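PDB 3CYJ: mandelate racemase/muconate lactonizing enzyme-like protein from Rubrobacter xylanophilus DSM 9941, which belongs to the enolase superfamily, pairing an N-terminal capping domain with a TIM-barrel-like domain that carries a bound sodium ion, its own role being unassigned. Local coordinates for residues A[52-66]-A[88-102]. Sequence-based numbering, arbitrary orientation.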
loop_
_atom_site.group_PDB
_atom_site.type_symbol
_atom_site.label_atom_id
_atom_site.label_comp_id
_atom_site.label_asym_id
_atom_site.label_seq_id
_atom_site.Cartn_x
_atom_site.Cartn_y
_atom_site.Cartn_z
ATOM N N THR A 52 -1.440 -11.287 -39.864
ATOM C CA THR A 52 -2.027 -11.413 -38.538
ATOM C C THR A 52 -3.185 -12.366 -38.700
ATOM O O THR A 52 -3.536 -12.707 -39.835
ATOM C CB THR A 52 -2.465 -10.003 -37.956
ATOM O OG1 THR A 52 -2.777 -10.119 -36.559
ATOM C CG2 THR A 52 -3.648 -9.378 -38.761
ATOM N N TYR A 53 -3.742 -12.865 -37.604
ATOM C CA TYR A 53 -4.950 -13.697 -37.647
ATOM C C TYR A 53 -6.063 -12.899 -36.952
ATOM O O TYR A 53 -5.864 -12.384 -35.846
ATOM C CB TYR A 53 -4.735 -15.016 -36.917
ATOM C CG TYR A 53 -3.682 -15.874 -37.571
ATOM C CD1 TYR A 53 -3.992 -16.632 -38.711
ATOM C CD2 TYR A 53 -2.386 -15.926 -37.080
ATOM C CE1 TYR A 53 -3.051 -17.409 -39.337
ATOM C CE2 TYR A 53 -1.415 -16.721 -37.697
ATOM C CZ TYR A 53 -1.772 -17.468 -38.830
ATOM O OH TYR A 53 -0.878 -18.287 -39.471
ATOM N N GLY A 54 -7.219 -12.772 -37.587
ATOM C CA GLY A 54 -8.259 -11.943 -36.999
ATOM C C GLY A 54 -9.386 -11.769 -37.984
ATOM O O GLY A 54 -9.556 -12.609 -38.854
ATOM N N ASP A 55 -10.153 -10.679 -37.850
ATOM C CA ASP A 55 -11.293 -10.467 -38.724
ATOM C C ASP A 55 -10.812 -9.892 -40.067
ATOM O O ASP A 55 -9.808 -9.131 -40.095
ATOM C CB ASP A 55 -12.340 -9.556 -38.071
ATOM C CG ASP A 55 -13.640 -9.482 -38.906
ATOM O OD1 ASP A 55 -14.250 -10.555 -39.132
ATOM O OD2 ASP A 55 -14.001 -8.385 -39.375
ATOM N N VAL A 56 -11.523 -10.229 -41.163
ATOM C CA VAL A 56 -11.217 -9.651 -42.469
ATOM C C VAL A 56 -11.201 -8.135 -42.369
ATOM O O VAL A 56 -10.512 -7.474 -43.152
ATOM C CB VAL A 56 -12.235 -10.040 -43.640
ATOM C CG1 VAL A 56 -12.064 -11.453 -44.050
ATOM C CG2 VAL A 56 -13.715 -9.781 -43.262
ATOM N N SER A 57 -11.974 -7.566 -41.438
ATOM C CA SER A 57 -11.986 -6.101 -41.339
ATOM C C SER A 57 -10.593 -5.531 -41.077
ATOM O O SER A 57 -10.361 -4.361 -41.367
ATOM C CB SER A 57 -13.004 -5.606 -40.302
ATOM O OG SER A 57 -12.755 -6.161 -39.031
ATOM N N VAL A 58 -9.662 -6.349 -40.564
ATOM C CA VAL A 58 -8.259 -5.926 -40.367
ATOM C C VAL A 58 -7.627 -5.407 -41.687
ATOM O O VAL A 58 -6.962 -4.349 -41.711
ATOM C CB VAL A 58 -7.401 -7.093 -39.749
ATOM C CG1 VAL A 58 -5.890 -6.785 -39.781
ATOM C CG2 VAL A 58 -7.866 -7.429 -38.330
ATOM N N GLY A 59 -7.894 -6.117 -42.799
ATOM C CA GLY A 59 -7.427 -5.690 -44.128
ATOM C C GLY A 59 -7.911 -4.329 -44.581
ATOM O O GLY A 59 -7.141 -3.502 -45.080
ATOM N N ARG A 60 -9.187 -4.063 -44.371
ATOM C CA ARG A 60 -9.729 -2.725 -44.631
ATOM C C ARG A 60 -9.070 -1.599 -43.767
ATOM O O ARG A 60 -8.772 -0.475 -44.268
ATOM C CB ARG A 60 -11.275 -2.754 -44.444
ATOM C CG ARG A 60 -11.936 -1.464 -44.961
ATOM C CD ARG A 60 -11.696 -1.329 -46.523
ATOM N NE ARG A 60 -11.778 0.052 -46.985
ATOM C CZ ARG A 60 -12.911 0.654 -47.360
ATOM N NH1 ARG A 60 -14.091 -0.001 -47.308
ATOM N NH2 ARG A 60 -12.865 1.921 -47.790
ATOM N N PHE A 61 -8.826 -1.896 -42.473
ATOM C CA PHE A 61 -8.089 -0.972 -41.608
ATOM C C PHE A 61 -6.688 -0.640 -42.161
ATOM O O PHE A 61 -6.275 0.512 -42.169
ATOM C CB PHE A 61 -7.956 -1.545 -40.170
ATOM C CG PHE A 61 -7.569 -0.503 -39.128
ATOM C CD1 PHE A 61 -8.528 0.074 -38.303
ATOM C CD2 PHE A 61 -6.224 -0.104 -38.971
ATOM C CE1 PHE A 61 -8.156 1.065 -37.322
ATOM C CE2 PHE A 61 -5.849 0.848 -38.011
ATOM C CZ PHE A 61 -6.824 1.435 -37.183
ATOM N N VAL A 62 -5.940 -1.658 -42.573
ATOM C CA VAL A 62 -4.626 -1.429 -43.257
ATOM C C VAL A 62 -4.765 -0.509 -44.470
ATOM O O VAL A 62 -4.030 0.490 -44.609
ATOM C CB VAL A 62 -3.961 -2.759 -43.712
ATOM C CG1 VAL A 62 -2.680 -2.509 -44.538
ATOM C CG2 VAL A 62 -3.717 -3.682 -42.491
ATOM N N GLU A 63 -5.727 -0.828 -45.346
ATOM C CA GLU A 63 -5.907 -0.012 -46.566
ATOM C C GLU A 63 -6.193 1.423 -46.180
ATOM O O GLU A 63 -5.566 2.349 -46.685
ATOM C CB GLU A 63 -7.022 -0.568 -47.455
ATOM C CG GLU A 63 -6.605 -1.890 -48.027
ATOM C CD GLU A 63 -7.771 -2.750 -48.560
ATOM O OE1 GLU A 63 -8.968 -2.337 -48.531
ATOM O OE2 GLU A 63 -7.475 -3.885 -48.986
ATOM N N SER A 64 -7.124 1.583 -45.231
ATOM C CA SER A 64 -7.700 2.876 -44.949
ATOM C C SER A 64 -6.742 3.748 -44.173
ATOM O O SER A 64 -6.630 4.952 -44.442
ATOM C CB SER A 64 -9.004 2.680 -44.197
ATOM O OG SER A 64 -9.404 3.895 -43.586
ATOM N N LYS A 65 -6.053 3.165 -43.190
ATOM C CA LYS A 65 -5.281 3.994 -42.270
ATOM C C LYS A 65 -3.754 3.800 -42.407
ATOM O O LYS A 65 -3.010 4.706 -42.123
ATOM C CB LYS A 65 -5.678 3.722 -40.798
ATOM C CG LYS A 65 -7.084 4.130 -40.403
ATOM C CD LYS A 65 -7.378 5.609 -40.774
ATOM C CE LYS A 65 -6.629 6.562 -39.938
ATOM N NZ LYS A 65 -6.742 7.988 -40.453
ATOM N N LEU A 66 -3.291 2.618 -42.800
ATOM C CA LEU A 66 -1.878 2.336 -42.659
ATOM C C LEU A 66 -1.051 2.478 -43.951
ATOM O O LEU A 66 0.062 2.989 -43.918
ATOM C CB LEU A 66 -1.714 0.939 -42.018
ATOM C CG LEU A 66 -2.436 0.788 -40.644
ATOM C CD1 LEU A 66 -2.092 -0.513 -39.992
ATOM C CD2 LEU A 66 -2.109 2.007 -39.666
ATOM N N ALA A 88 -1.101 8.097 -35.873
ATOM C CA ALA A 88 -2.121 8.364 -36.879
ATOM C C ALA A 88 -3.447 7.717 -36.528
ATOM O O ALA A 88 -4.485 8.219 -36.966
ATOM C CB ALA A 88 -1.662 7.891 -38.279
ATOM N N ILE A 89 -3.449 6.612 -35.771
ATOM C CA ILE A 89 -4.716 5.912 -35.563
ATOM C C ILE A 89 -5.438 6.205 -34.215
ATOM O O ILE A 89 -6.348 5.480 -33.832
ATOM C CB ILE A 89 -4.564 4.397 -35.802
ATOM C CG1 ILE A 89 -3.710 3.734 -34.704
ATOM C CG2 ILE A 89 -4.003 4.106 -37.206
ATOM C CD1 ILE A 89 -3.551 2.265 -34.985
ATOM N N ARG A 90 -5.058 7.284 -33.535
ATOM C CA ARG A 90 -5.609 7.609 -32.227
ATOM C C ARG A 90 -7.136 7.568 -32.237
ATOM O O ARG A 90 -7.736 6.887 -31.366
ATOM C CB ARG A 90 -5.145 8.998 -31.750
ATOM C CG ARG A 90 -5.645 9.384 -30.340
ATOM C CD ARG A 90 -5.455 10.886 -30.068
ATOM N NE ARG A 90 -6.584 11.648 -30.587
ATOM C CZ ARG A 90 -6.623 12.975 -30.671
ATOM N NH1 ARG A 90 -5.550 13.691 -30.321
ATOM N NH2 ARG A 90 -7.714 13.590 -31.164
ATOM N N ASN A 91 -7.763 8.256 -33.208
ATOM C CA ASN A 91 -9.232 8.258 -33.320
ATOM C C ASN A 91 -9.820 7.003 -33.939
ATOM O O ASN A 91 -11.019 6.738 -33.760
ATOM C CB ASN A 91 -9.757 9.411 -34.163
ATOM C CG ASN A 91 -9.654 10.737 -33.470
ATOM O OD1 ASN A 91 -9.394 10.831 -32.234
ATOM N ND2 ASN A 91 -9.848 11.811 -34.269
ATOM N N ALA A 92 -9.017 6.282 -34.726
ATOM C CA ALA A 92 -9.550 5.138 -35.483
ATOM C C ALA A 92 -9.601 3.917 -34.551
ATOM O O ALA A 92 -10.318 2.937 -34.807
ATOM C CB ALA A 92 -8.712 4.872 -36.720
ATOM N N GLY A 93 -8.868 3.999 -33.448
ATOM C CA GLY A 93 -8.886 2.952 -32.463
ATOM C C GLY A 93 -7.627 2.101 -32.521
ATOM O O GLY A 93 -7.434 1.271 -33.430
ATOM N N ARG A 94 -6.777 2.325 -31.535
ATOM C CA ARG A 94 -5.457 1.768 -31.506
ATOM C C ARG A 94 -5.448 0.272 -31.155
ATOM O O ARG A 94 -4.708 -0.516 -31.779
ATOM C CB ARG A 94 -4.616 2.590 -30.522
ATOM C CG ARG A 94 -3.200 2.848 -30.909
ATOM C CD ARG A 94 -2.639 3.927 -29.994
ATOM N NE ARG A 94 -2.560 5.232 -30.662
ATOM C CZ ARG A 94 -2.554 6.394 -30.024
ATOM N NH1 ARG A 94 -2.659 6.404 -28.699
ATOM N NH2 ARG A 94 -2.443 7.534 -30.704
ATOM N N PRO A 95 -6.261 -0.142 -30.149
ATOM C CA PRO A 95 -6.213 -1.548 -29.697
ATOM C C PRO A 95 -7.069 -2.489 -30.557
ATOM O O PRO A 95 -7.877 -2.019 -31.321
ATOM C CB PRO A 95 -6.783 -1.469 -28.279
ATOM C CG PRO A 95 -7.712 -0.299 -28.288
ATOM C CD PRO A 95 -7.292 0.633 -29.424
ATOM N N GLY A 96 -6.919 -3.798 -30.394
ATOM C CA GLY A 96 -7.742 -4.759 -31.112
ATOM C C GLY A 96 -7.467 -4.839 -32.622
ATOM O O GLY A 96 -6.325 -4.996 -33.048
ATOM N N VAL A 97 -8.507 -4.688 -33.434
ATOM C CA VAL A 97 -8.343 -4.730 -34.894
ATOM C C VAL A 97 -7.181 -3.828 -35.383
ATOM O O VAL A 97 -6.377 -4.284 -36.199
ATOM C CB VAL A 97 -9.652 -4.263 -35.614
ATOM C CG1 VAL A 97 -9.358 -3.830 -37.084
ATOM C CG2 VAL A 97 -10.701 -5.330 -35.515
ATOM N N GLY A 98 -7.130 -2.568 -34.890
ATOM C CA GLY A 98 -6.098 -1.594 -35.260
ATOM C C GLY A 98 -4.690 -2.084 -34.914
ATOM O O GLY A 98 -3.715 -1.840 -35.682
ATOM N N ALA A 99 -4.563 -2.787 -33.782
ATOM C CA ALA A 99 -3.259 -3.248 -33.324
ATOM C C ALA A 99 -2.821 -4.425 -34.166
ATOM O O ALA A 99 -1.630 -4.602 -34.464
ATOM C CB ALA A 99 -3.324 -3.670 -31.828
ATOM N N MET A 100 -3.789 -5.273 -34.495
ATOM C CA MET A 100 -3.560 -6.425 -35.361
ATOM C C MET A 100 -3.052 -5.939 -36.745
ATOM O O MET A 100 -2.124 -6.532 -37.323
ATOM C CB MET A 100 -4.851 -7.227 -35.502
ATOM C CG MET A 100 -5.100 -8.070 -34.296
ATOM S SD MET A 100 -6.484 -9.203 -34.307
ATOM C CE MET A 100 -7.512 -8.190 -33.355
ATOM N N ALA A 101 -3.638 -4.835 -37.231
ATOM C CA ALA A 101 -3.250 -4.260 -38.515
ATOM C C ALA A 101 -1.840 -3.678 -38.451
ATOM O O ALA A 101 -0.992 -3.977 -39.331
ATOM C CB ALA A 101 -4.260 -3.193 -38.975
ATOM N N VAL A 102 -1.591 -2.810 -37.458
ATOM C CA VAL A 102 -0.217 -2.302 -37.258
ATOM C C VAL A 102 0.817 -3.456 -37.203
ATOM O O VAL A 102 1.886 -3.385 -37.798
ATOM C CB VAL A 102 -0.093 -1.417 -35.989
ATOM C CG1 VAL A 102 1.359 -1.163 -35.687
ATOM C CG2 VAL A 102 -0.802 -0.047 -36.184
HETATM O O HOH W 1 -5.028 10.001 -39.037
#
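In the N-terminal alpha+beta domain of this enolase-superfamily fold, helix 57-66, which follows the last strand of the antiparallel sheet, packs on helix 97-102 through Phe61 and Ala101. The axes of these two helix portions approach to 8.7 Å and cross at -69°. Ala101 is the knob: its CB sits among Val58, Phe61, Val62 and Leu66, 3.6 Å from Val62 CG2, and a methyl suits so close a crossing. Phe61, its CG anti to the backbone N (chi1 -163°), lays its ring against Gly98, with its far end meeting Ile89, Ala92 and Gly93. Gly98 CA lies over one ring face in a CH-pi contact, 3.7 Å from the ring centroid; a side chain here would crowd Phe61 CZ and collide with Gly93 O, so glycine suits the place. Lys65 CG, from the same helix as Phe61, lies above the rim of the opposite face, and Ala92 O meets the edge in plane, 3.8 Å from Phe61 CE1. Ile89 CG2 touches both Phe61 CE2 and Leu66 CD2, 3.7 Å from Leu66 CD2. At the margin, a water links Lys65 NZ to Ala88 O. At the other end, Met100 SD lies 3.6 Å from Tyr53 O. With no direct hydrogen bond between the segments, apolar shape-matching holds them together, supplemented by the water bridge, while Thr52 OG1 bonds to Thr272 O.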